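Local coordinates for heavy-metal chelation domain-containing protein (Pyrococcus horikoshii, PDB 3NPG) that is of unknown function but may bind or chelate heavy-metal ions, at residues Pro31-Leu36 with Arg82-Ala87; Ala88-Ser93 with Thr199-Pro204; Val92-Ile97 with Ser217-Asn222. All blocks are in the same frame, centred on the assembly; numbering follows the deposited sequence.

Overall arrangement
From the N terminus, strand 32-38 is the first partner: interaction 1 closes a loop of 45 residues, among them strand 43-49 and helix 67-72, by bringing helix 79-96 onto the small antiparallel sheet. The same helix runs on into interactions 2 and 3, and interaction 1 is complete before either opens. Those two start from overlapping stretches in the later half of the helix, sharing Val92 and Ser93, and they cross: interaction 3 opens before interaction 2 closes at loop 199-204, and closes after it, at strand 214-220. Their glutamines are probably hydrogen-bonded to each other's segments. One helix thus joins the antiparallel sheet to the mixed, Rossmann-like sheet, and an acetate touches interactions 1 and 2.

Interaction 1. Residues Pro31-Leu36 with Arg82-Ala87; sequences PYTWVL and RTLGVA. With ACT (acetate ion), chain E.
The middle strand of an antiparallel beta-meander, 32-38, packs against helix 79-96, with Thr33 and Val35 facing Thr83, Leu84 and Ala87. A three-stranded meander backed by a helix is consistent with the enolase N-terminal-like fold associated with this family, and the contact illustrates how strand alternation sorts side chains between layers. Thr33 and Val35 point toward the helix, whereas Trp34 between them points away and packs on Leu227 and Lys231 of helix 223-232. The axes of the two short segments approach to 7.2 Å and cross at 48°.

Ala87 lies where the backbones come nearest, the CA atoms of Trp34 and Ala87 being 5.5 Å apart. Its methyl packs against the strand: Ala87 CB is 3.7 Å from Thr33 O and 3.8 Å from Val35 CG2. The same Val35 methyl also rests over the helix backbone, with CG2 3.7 Å from Leu84 O.

Thr33 uses both branches. A chi1 of -65° sets its methyl CG2 anti to the backbone N, where it meets Leu84, whose side chain crosses it at about a right angle and brings CD2 within 3.7 Å of Thr33 CG2. The other branch, Thr33 OG1, passes 3.4 Å from the methyl CG2 of Thr83. The two threonine hydroxyls do not pair with each other: that of Thr33 is hydrogen-bonded to Thr50 OG1, and that of Thr83 to Ile79 O in the preceding helical turn. Leu84 also packs against Leu232 of a second subunit.

At the start of the strand the ring of Tyr32 reaches an acetate, probably from the crystallisation liquor, whose OXT lies at the ring edge, in its plane; Tyr32 OH donates to acetate OXT at 2.6 Å.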
loop_
_atom_site.group_PDB
_atom_site.type_symbol
_atom_site.label_atom_id
_atom_site.label_comp_id
_atom_site.label_asym_id
_atom_site.label_seq_id
_atom_site.Cartn_x
_atom_site.Cartn_y
_atom_site.Cartn_z
ATOM N N PRO A 31 17.526 1.426 6.143
ATOM C CA PRO A 31 16.979 1.624 4.782
ATOM C C PRO A 31 17.727 0.838 3.704
ATOM O O PRO A 31 17.194 0.630 2.610
ATOM C CB PRO A 31 17.112 3.138 4.584
ATOM C CG PRO A 31 18.320 3.512 5.394
ATOM C CD PRO A 31 18.296 2.604 6.598
ATOM N N TYR A 32 18.957 0.389 4.013
ATOM C CA TYR A 32 19.798 -0.283 3.034
ATOM C C TYR A 32 20.261 -1.644 3.472
ATOM O O TYR A 32 20.580 -1.853 4.650
ATOM C CB TYR A 32 21.008 0.595 2.676
ATOM C CG TYR A 32 20.662 1.730 1.747
ATOM C CD1 TYR A 32 20.159 2.928 2.238
ATOM C CD2 TYR A 32 20.804 1.598 0.370
ATOM C CE1 TYR A 32 19.773 3.955 1.381
ATOM C CE2 TYR A 32 20.446 2.626 -0.496
ATOM C CZ TYR A 32 19.927 3.804 0.014
ATOM O OH TYR A 32 19.562 4.819 -0.833
ATOM N N THR A 33 20.325 -2.580 2.509
ATOM C CA THR A 33 20.956 -3.878 2.681
ATOM C C THR A 33 22.430 -3.669 2.393
ATOM O O THR A 33 22.769 -2.946 1.452
ATOM C CB THR A 33 20.335 -4.905 1.709
ATOM O OG1 THR A 33 18.969 -5.113 2.060
ATOM C CG2 THR A 33 21.076 -6.231 1.702
ATOM N N TRP A 34 23.306 -4.204 3.239
ATOM C CA TRP A 34 24.736 -3.997 3.056
ATOM C C TRP A 34 25.531 -5.281 3.084
ATOM O O TRP A 34 25.119 -6.256 3.709
ATOM C CB TRP A 34 25.284 -2.988 4.076
ATOM C CG TRP A 34 25.027 -3.359 5.500
ATOM C CD1 TRP A 34 23.982 -2.957 6.277
ATOM C CD2 TRP A 34 25.856 -4.177 6.332
ATOM N NE1 TRP A 34 24.106 -3.477 7.543
ATOM C CE2 TRP A 34 25.255 -4.221 7.609
ATOM C CE3 TRP A 34 27.054 -4.884 6.121
ATOM C CZ2 TRP A 34 25.802 -4.955 8.665
ATOM C CZ3 TRP A 34 27.591 -5.609 7.168
ATOM C CH2 TRP A 34 26.964 -5.645 8.421
ATOM N N VAL A 35 26.675 -5.285 2.391
ATOM C CA VAL A 35 27.596 -6.416 2.355
ATOM C C VAL A 35 29.010 -5.895 2.578
ATOM O O VAL A 35 29.473 -5.024 1.831
ATOM C CB VAL A 35 27.474 -7.225 1.023
ATOM C CG1 VAL A 35 28.659 -8.161 0.836
ATOM C CG2 VAL A 35 26.156 -8.001 0.965
ATOM N N LEU A 36 29.668 -6.365 3.647
ATOM C CA LEU A 36 31.037 -5.968 3.965
ATOM C C LEU A 36 32.022 -7.029 3.450
ATOM O O LEU A 36 31.853 -8.218 3.735
ATOM C CB LEU A 36 31.189 -5.772 5.489
ATOM C CG LEU A 36 32.534 -5.222 5.980
ATOM C CD1 LEU A 36 32.844 -3.866 5.349
ATOM C CD2 LEU A 36 32.556 -5.120 7.498
ATOM N N ARG A 82 18.002 -10.961 -4.399
ATOM C CA ARG A 82 18.473 -9.949 -5.362
ATOM C C ARG A 82 19.173 -8.800 -4.650
ATOM O O ARG A 82 20.260 -8.388 -5.067
ATOM C CB ARG A 82 17.305 -9.387 -6.189
ATOM C CG ARG A 82 16.913 -10.235 -7.368
ATOM C CD ARG A 82 16.302 -9.398 -8.493
ATOM N NE ARG A 82 15.117 -8.642 -8.059
ATOM C CZ ARG A 82 13.886 -9.153 -7.998
ATOM N NH1 ARG A 82 13.675 -10.431 -8.287
ATOM N NH2 ARG A 82 12.866 -8.396 -7.615
ATOM N N THR A 83 18.513 -8.224 -3.609
ATOM C CA THR A 83 19.052 -7.084 -2.857
ATOM C C THR A 83 20.407 -7.424 -2.217
ATOM O O THR A 83 21.353 -6.647 -2.350
ATOM C CB THR A 83 18.018 -6.566 -1.845
ATOM O OG1 THR A 83 16.737 -6.493 -2.480
ATOM C CG2 THR A 83 18.394 -5.206 -1.283
ATOM N N LEU A 84 20.523 -8.627 -1.595
ATOM C CA LEU A 84 21.794 -9.093 -1.009
ATOM C C LEU A 84 22.859 -9.316 -2.101
ATOM O O LEU A 84 24.047 -9.066 -1.869
ATOM C CB LEU A 84 21.580 -10.384 -0.197
ATOM C CG LEU A 84 21.032 -10.202 1.225
ATOM C CD1 LEU A 84 20.367 -11.475 1.722
ATOM C CD2 LEU A 84 22.132 -9.765 2.191
ATOM N N GLY A 85 22.409 -9.748 -3.289
ATOM C CA GLY A 85 23.277 -9.961 -4.444
ATOM C C GLY A 85 23.812 -8.669 -5.035
ATOM O O GLY A 85 25.006 -8.563 -5.317
ATOM N N VAL A 86 22.924 -7.673 -5.221
ATOM C CA VAL A 86 23.307 -6.345 -5.725
ATOM C C VAL A 86 24.234 -5.630 -4.716
ATOM O O VAL A 86 25.243 -5.051 -5.119
ATOM C CB VAL A 86 22.062 -5.491 -6.087
ATOM C CG1 VAL A 86 22.448 -4.046 -6.385
ATOM C CG2 VAL A 86 21.305 -6.103 -7.263
ATOM N N ALA A 87 23.929 -5.740 -3.397
ATOM C CA ALA A 87 24.785 -5.171 -2.340
ATOM C C ALA A 87 26.177 -5.808 -2.370
ATOM O O ALA A 87 27.169 -5.121 -2.144
ATOM C CB ALA A 87 24.145 -5.374 -0.976
HETATM C C ACT E . 19.107 4.123 -4.202
HETATM O O ACT E . 19.129 3.406 -5.150
HETATM O OXT ACT E . 19.557 3.722 -3.185
HETATM C CH3 ACT E . 18.489 5.517 -4.294
#

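Interaction 2. Residues Ala88-Ser93 with Thr199-Pro204; sequences AINAVS and TGQLLP. With ACT (acetate ion), chain E.
The carboxamides of Asn90 and Gln201 stand 81° apart, far from stacked: Gln201 CB sits over one face of the Asn90 amide, 3.8 Å from Asn90 CG. At its amino end, Thr199 O lies tilted out of the plane and takes a bent hydrogen bond from Asn90 ND2 (3.1 Å, 138° at the hydrogen), the donor standing above the carbonyl plane. A chi1 of -67° sets CG beside the backbone N and carries the amide toward the loop; ND2 also bonds Val47 O. A leucine in place of Asn90 would probably leave the carbonyls of Thr199 and Val47 without this shared donor. Thr199 OG1, hydrogen-bonded to Met49 N, also lies 2.9 Å from acetate O.

One turn on, Ser93 turns its hydroxyl back onto its own helix: Ser93 OG donates to Ile89 O at 2.7 Å, while Ser93 N reaches that oxygen from the opposite face. Leu203 packs alongside, CD2 lying 3.6 Å from Ser93 O.

The contact is a junction between the protein's two parts, holding the loop after parallel strand 192-196 of the Rossmann-like sheet against the N-terminal part's helix 79-96, whose other sides meet helices 6-17 and 67-72 and strand 32-38; Gln201 OE1 accepts from Val47 N in strand 43-49.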
loop_
_atom_site.group_PDB
_atom_site.type_symbol
_atom_site.label_atom_id
_atom_site.label_comp_id
_atom_site.label_asym_id
_atom_site.label_seq_id
_atom_site.Cartn_x
_atom_site.Cartn_y
_atom_site.Cartn_z
ATOM N N ALA A 88 26.247 -7.115 -2.708
ATOM C CA ALA A 88 27.513 -7.843 -2.834
ATOM C C ALA A 88 28.271 -7.422 -4.096
ATOM O O ALA A 88 29.493 -7.298 -4.056
ATOM C CB ALA A 88 27.260 -9.340 -2.848
ATOM N N ILE A 89 27.542 -7.198 -5.224
ATOM C CA ILE A 89 28.155 -6.708 -6.475
ATOM C C ILE A 89 28.753 -5.318 -6.235
ATOM O O ILE A 89 29.877 -5.047 -6.661
ATOM C CB ILE A 89 27.122 -6.701 -7.657
ATOM C CG1 ILE A 89 26.708 -8.131 -8.041
ATOM C CG2 ILE A 89 27.680 -5.938 -8.883
ATOM C CD1 ILE A 89 25.528 -8.209 -8.977
ATOM N N ASN A 90 28.020 -4.461 -5.493
ATOM C CA ASN A 90 28.481 -3.124 -5.132
ATOM C C ASN A 90 29.686 -3.184 -4.190
ATOM O O ASN A 90 30.595 -2.367 -4.312
ATOM C CB ASN A 90 27.347 -2.319 -4.504
ATOM C CG ASN A 90 26.229 -1.996 -5.468
ATOM O OD1 ASN A 90 26.406 -1.983 -6.691
ATOM N ND2 ASN A 90 25.060 -1.696 -4.936
ATOM N N ALA A 91 29.703 -4.170 -3.262
ATOM C CA ALA A 91 30.821 -4.362 -2.333
ATOM C C ALA A 91 32.106 -4.655 -3.093
ATOM O O ALA A 91 33.126 -4.000 -2.857
ATOM C CB ALA A 91 30.509 -5.496 -1.371
ATOM N N VAL A 92 32.040 -5.603 -4.066
ATOM C CA VAL A 92 33.177 -5.965 -4.924
ATOM C C VAL A 92 33.600 -4.751 -5.770
ATOM O O VAL A 92 34.792 -4.475 -5.905
ATOM C CB VAL A 92 32.834 -7.200 -5.817
ATOM C CG1 VAL A 92 33.943 -7.478 -6.829
ATOM C CG2 VAL A 92 32.560 -8.433 -4.963
ATOM N N SER A 93 32.605 -3.991 -6.277
ATOM C CA SER A 93 32.828 -2.807 -7.102
ATOM C C SER A 93 33.523 -1.696 -6.330
ATOM O O SER A 93 34.448 -1.087 -6.846
ATOM C CB SER A 93 31.508 -2.298 -7.663
ATOM O OG SER A 93 30.859 -3.286 -8.447
ATOM N N THR A 199 22.724 2.575 -4.410
ATOM C CA THR A 199 22.634 1.257 -5.067
ATOM C C THR A 199 23.441 1.249 -6.411
ATOM O O THR A 199 23.742 0.177 -6.954
ATOM C CB THR A 199 21.149 0.834 -5.245
ATOM O OG1 THR A 199 20.431 1.090 -4.033
ATOM C CG2 THR A 199 20.999 -0.629 -5.634
ATOM N N GLY A 200 23.827 2.439 -6.878
ATOM C CA GLY A 200 24.612 2.599 -8.098
ATOM C C GLY A 200 26.111 2.563 -7.863
ATOM O O GLY A 200 26.876 3.132 -8.645
ATOM N N GLN A 201 26.549 1.853 -6.795
ATOM C CA GLN A 201 27.968 1.713 -6.431
ATOM C C GLN A 201 28.709 0.757 -7.366
ATOM O O GLN A 201 29.918 0.573 -7.215
ATOM C CB GLN A 201 28.100 1.221 -4.980
ATOM C CG GLN A 201 27.965 2.315 -3.932
ATOM C CD GLN A 201 27.965 1.750 -2.529
ATOM O OE1 GLN A 201 27.506 0.634 -2.281
ATOM N NE2 GLN A 201 28.447 2.529 -1.574
ATOM N N LEU A 202 27.985 0.134 -8.325
ATOM C CA LEU A 202 28.566 -0.843 -9.259
ATOM C C LEU A 202 29.642 -0.219 -10.188
ATOM O O LEU A 202 29.654 1.002 -10.385
ATOM C CB LEU A 202 27.451 -1.554 -10.084
ATOM C CG LEU A 202 26.824 -0.764 -11.261
ATOM C CD1 LEU A 202 26.130 -1.696 -12.228
ATOM C CD2 LEU A 202 25.854 0.269 -10.775
ATOM N N LEU A 203 30.563 -1.055 -10.719
ATOM C CA LEU A 203 31.612 -0.579 -11.632
ATOM C C LEU A 203 31.009 -0.099 -12.955
ATOM O O LEU A 203 30.103 -0.746 -13.484
ATOM C CB LEU A 203 32.652 -1.688 -11.904
ATOM C CG LEU A 203 33.622 -2.003 -10.765
ATOM C CD1 LEU A 203 34.437 -3.212 -11.085
ATOM C CD2 LEU A 203 34.537 -0.835 -10.484
ATOM N N PRO A 204 31.518 1.021 -13.534
ATOM C CA PRO A 204 30.960 1.500 -14.816
ATOM C C PRO A 204 31.138 0.494 -15.948
ATOM O O PRO A 204 30.261 0.378 -16.807
ATOM C CB PRO A 204 31.738 2.797 -15.083
ATOM C CG PRO A 204 32.288 3.202 -13.754
ATOM C CD PRO A 204 32.571 1.925 -13.033
HETATM C C ACT E . 19.107 4.123 -4.202
HETATM O O ACT E . 19.129 3.406 -5.150
HETATM O OXT ACT E . 19.557 3.722 -3.185
HETATM C CH3 ACT E . 18.489 5.517 -4.294
#

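Interaction 3. Residues Val92-Ile97 with Ser217-Asn222; sequences VSQYYI and SMKVTN
Gln94, in the last turn of helix 79-96, meets Lys219 of strand 214-220, and it is the carbonyl end of the glutamine amide that does the touching. Its chain turns about CB-CG (chi2 -70°), which lays Gln94 OE1 alongside the strand, 3.2 Å from Lys219 CA and 3.3 Å from Lys219 CG. Met218 O is also near but, being a second acceptor, makes no bond with OE1; it accepts from Gln201 NE2 instead. The amino end of Gln94 has its own partner, with NE2 donating to Gln201 O.

Tyr95 and Tyr96 follow, both pointing away from the strand. The strand thus approached, 214-220, belongs to the mixed sheet of the Rossmann-like part, where it runs parallel to 192-196 and antiparallel to the edge strand 242-248. The short axes of helix and strand pass 9.6 Å apart at 76°, so the side chains bridge a wide crossing.

At Ile97 the chain leaves helical geometry, and its CG2 comes 4.0 Å from Lys219 CD. Lys219 reaches this point because it is fully extended, with CG anti to the backbone N (chi1 -176°). Its chain runs antiparallel to the Gln94 and Ile97 side chains, and its CE passes 3.8 Å from Gln94 O at the end of the helix.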
loop_
_atom_site.group_PDB
_atom_site.type_symbol
_atom_site.label_atom_id
_atom_site.label_comp_id
_atom_site.label_asym_id
_atom_site.label_seq_id
_atom_site.Cartn_x
_atom_site.Cartn_y
_atom_site.Cartn_z
ATOM N N VAL A 92 32.040 -5.603 -4.066
ATOM C CA VAL A 92 33.177 -5.965 -4.924
ATOM C C VAL A 92 33.600 -4.751 -5.770
ATOM O O VAL A 92 34.792 -4.475 -5.905
ATOM C CB VAL A 92 32.834 -7.200 -5.817
ATOM C CG1 VAL A 92 33.943 -7.478 -6.829
ATOM C CG2 VAL A 92 32.560 -8.433 -4.963
ATOM N N SER A 93 32.605 -3.991 -6.277
ATOM C CA SER A 93 32.828 -2.807 -7.102
ATOM C C SER A 93 33.523 -1.696 -6.330
ATOM O O SER A 93 34.448 -1.087 -6.846
ATOM C CB SER A 93 31.508 -2.298 -7.663
ATOM O OG SER A 93 30.859 -3.286 -8.447
ATOM N N GLN A 94 33.085 -1.439 -5.083
ATOM C CA GLN A 94 33.656 -0.382 -4.229
ATOM C C GLN A 94 35.112 -0.665 -3.833
ATOM O O GLN A 94 35.859 0.265 -3.520
ATOM C CB GLN A 94 32.782 -0.152 -2.984
ATOM C CG GLN A 94 31.427 0.477 -3.303
ATOM C CD GLN A 94 31.557 1.913 -3.731
ATOM O OE1 GLN A 94 31.767 2.799 -2.915
ATOM N NE2 GLN A 94 31.392 2.177 -5.017
ATOM N N TYR A 95 35.520 -1.944 -3.873
ATOM C CA TYR A 95 36.899 -2.340 -3.611
ATOM C C TYR A 95 37.787 -2.000 -4.821
ATOM O O TYR A 95 38.919 -1.549 -4.643
ATOM C CB TYR A 95 36.970 -3.853 -3.296
ATOM C CG TYR A 95 38.357 -4.345 -2.930
ATOM C CD1 TYR A 95 38.807 -4.311 -1.613
ATOM C CD2 TYR A 95 39.191 -4.911 -3.887
ATOM C CE1 TYR A 95 40.073 -4.789 -1.267
ATOM C CE2 TYR A 95 40.459 -5.388 -3.555
ATOM C CZ TYR A 95 40.899 -5.321 -2.244
ATOM O OH TYR A 95 42.146 -5.798 -1.919
ATOM N N TYR A 96 37.257 -2.190 -6.052
ATOM C CA TYR A 96 38.017 -1.992 -7.283
ATOM C C TYR A 96 37.710 -0.665 -8.013
ATOM O O TYR A 96 38.339 -0.379 -9.039
ATOM C CB TYR A 96 37.811 -3.184 -8.232
ATOM C CG TYR A 96 38.363 -4.488 -7.703
ATOM C CD1 TYR A 96 39.735 -4.703 -7.616
ATOM C CD2 TYR A 96 37.518 -5.537 -7.363
ATOM C CE1 TYR A 96 40.251 -5.912 -7.159
ATOM C CE2 TYR A 96 38.023 -6.754 -6.912
ATOM C CZ TYR A 96 39.393 -6.935 -6.804
ATOM O OH TYR A 96 39.902 -8.127 -6.358
ATOM N N ILE A 97 36.766 0.145 -7.487
ATOM C CA ILE A 97 36.362 1.412 -8.129
ATOM C C ILE A 97 37.524 2.426 -8.259
ATOM O O ILE A 97 38.225 2.696 -7.281
ATOM C CB ILE A 97 35.091 2.037 -7.447
ATOM C CG1 ILE A 97 34.456 3.146 -8.321
ATOM C CG2 ILE A 97 35.387 2.537 -6.018
ATOM C CD1 ILE A 97 33.565 2.650 -9.421
ATOM N N SER A 217 26.706 7.976 -7.626
ATOM C CA SER A 217 26.644 7.215 -6.389
ATOM C C SER A 217 27.577 7.812 -5.331
ATOM O O SER A 217 27.970 8.980 -5.445
ATOM C CB SER A 217 26.997 5.757 -6.651
ATOM O OG SER A 217 26.623 4.942 -5.556
HETATM N N MSE A 218 27.911 7.024 -4.283
HETATM C CA MSE A 218 28.788 7.478 -3.203
HETATM C C MSE A 218 29.677 6.350 -2.674
HETATM O O MSE A 218 29.249 5.194 -2.617
HETATM C CB MSE A 218 27.969 8.100 -2.060
HETATM C CG MSE A 218 27.003 7.117 -1.392
HETATM SE SE MSE A 218 25.712 8.007 -0.280
HETATM C CE MSE A 218 24.706 9.001 -1.686
ATOM N N LYS A 219 30.909 6.691 -2.271
ATOM C CA LYS A 219 31.842 5.722 -1.711
ATOM C C LYS A 219 32.004 5.949 -0.218
ATOM O O LYS A 219 32.232 7.080 0.211
ATOM C CB LYS A 219 33.207 5.794 -2.425
ATOM C CG LYS A 219 34.202 4.732 -1.949
ATOM C CD LYS A 219 35.514 4.812 -2.688
ATOM C CE LYS A 219 36.475 3.754 -2.218
ATOM N NZ LYS A 219 37.774 3.838 -2.930
ATOM N N VAL A 220 31.900 4.871 0.576
ATOM C CA VAL A 220 32.051 4.937 2.031
ATOM C C VAL A 220 33.505 5.277 2.412
ATOM O O VAL A 220 34.427 4.541 2.052
ATOM C CB VAL A 220 31.568 3.631 2.711
ATOM C CG1 VAL A 220 31.708 3.725 4.221
ATOM C CG2 VAL A 220 30.128 3.309 2.322
ATOM N N THR A 221 33.705 6.409 3.119
ATOM C CA THR A 221 35.040 6.852 3.548
ATOM C C THR A 221 35.421 6.256 4.907
ATOM O O THR A 221 36.593 5.983 5.145
ATOM C CB THR A 221 35.140 8.391 3.529
ATOM O OG1 THR A 221 34.059 8.950 4.283
ATOM C CG2 THR A 221 35.134 8.952 2.124
ATOM N N ASN A 222 34.426 6.058 5.799
ATOM C CA ASN A 222 34.634 5.431 7.106
ATOM C C ASN A 222 33.654 4.272 7.258
ATOM O O ASN A 222 32.469 4.491 7.513
ATOM C CB ASN A 222 34.452 6.459 8.245
ATOM C CG ASN A 222 34.977 5.997 9.596
ATOM O OD1 ASN A 222 34.754 4.859 10.036
ATOM N ND2 ASN A 222 35.625 6.898 10.309
#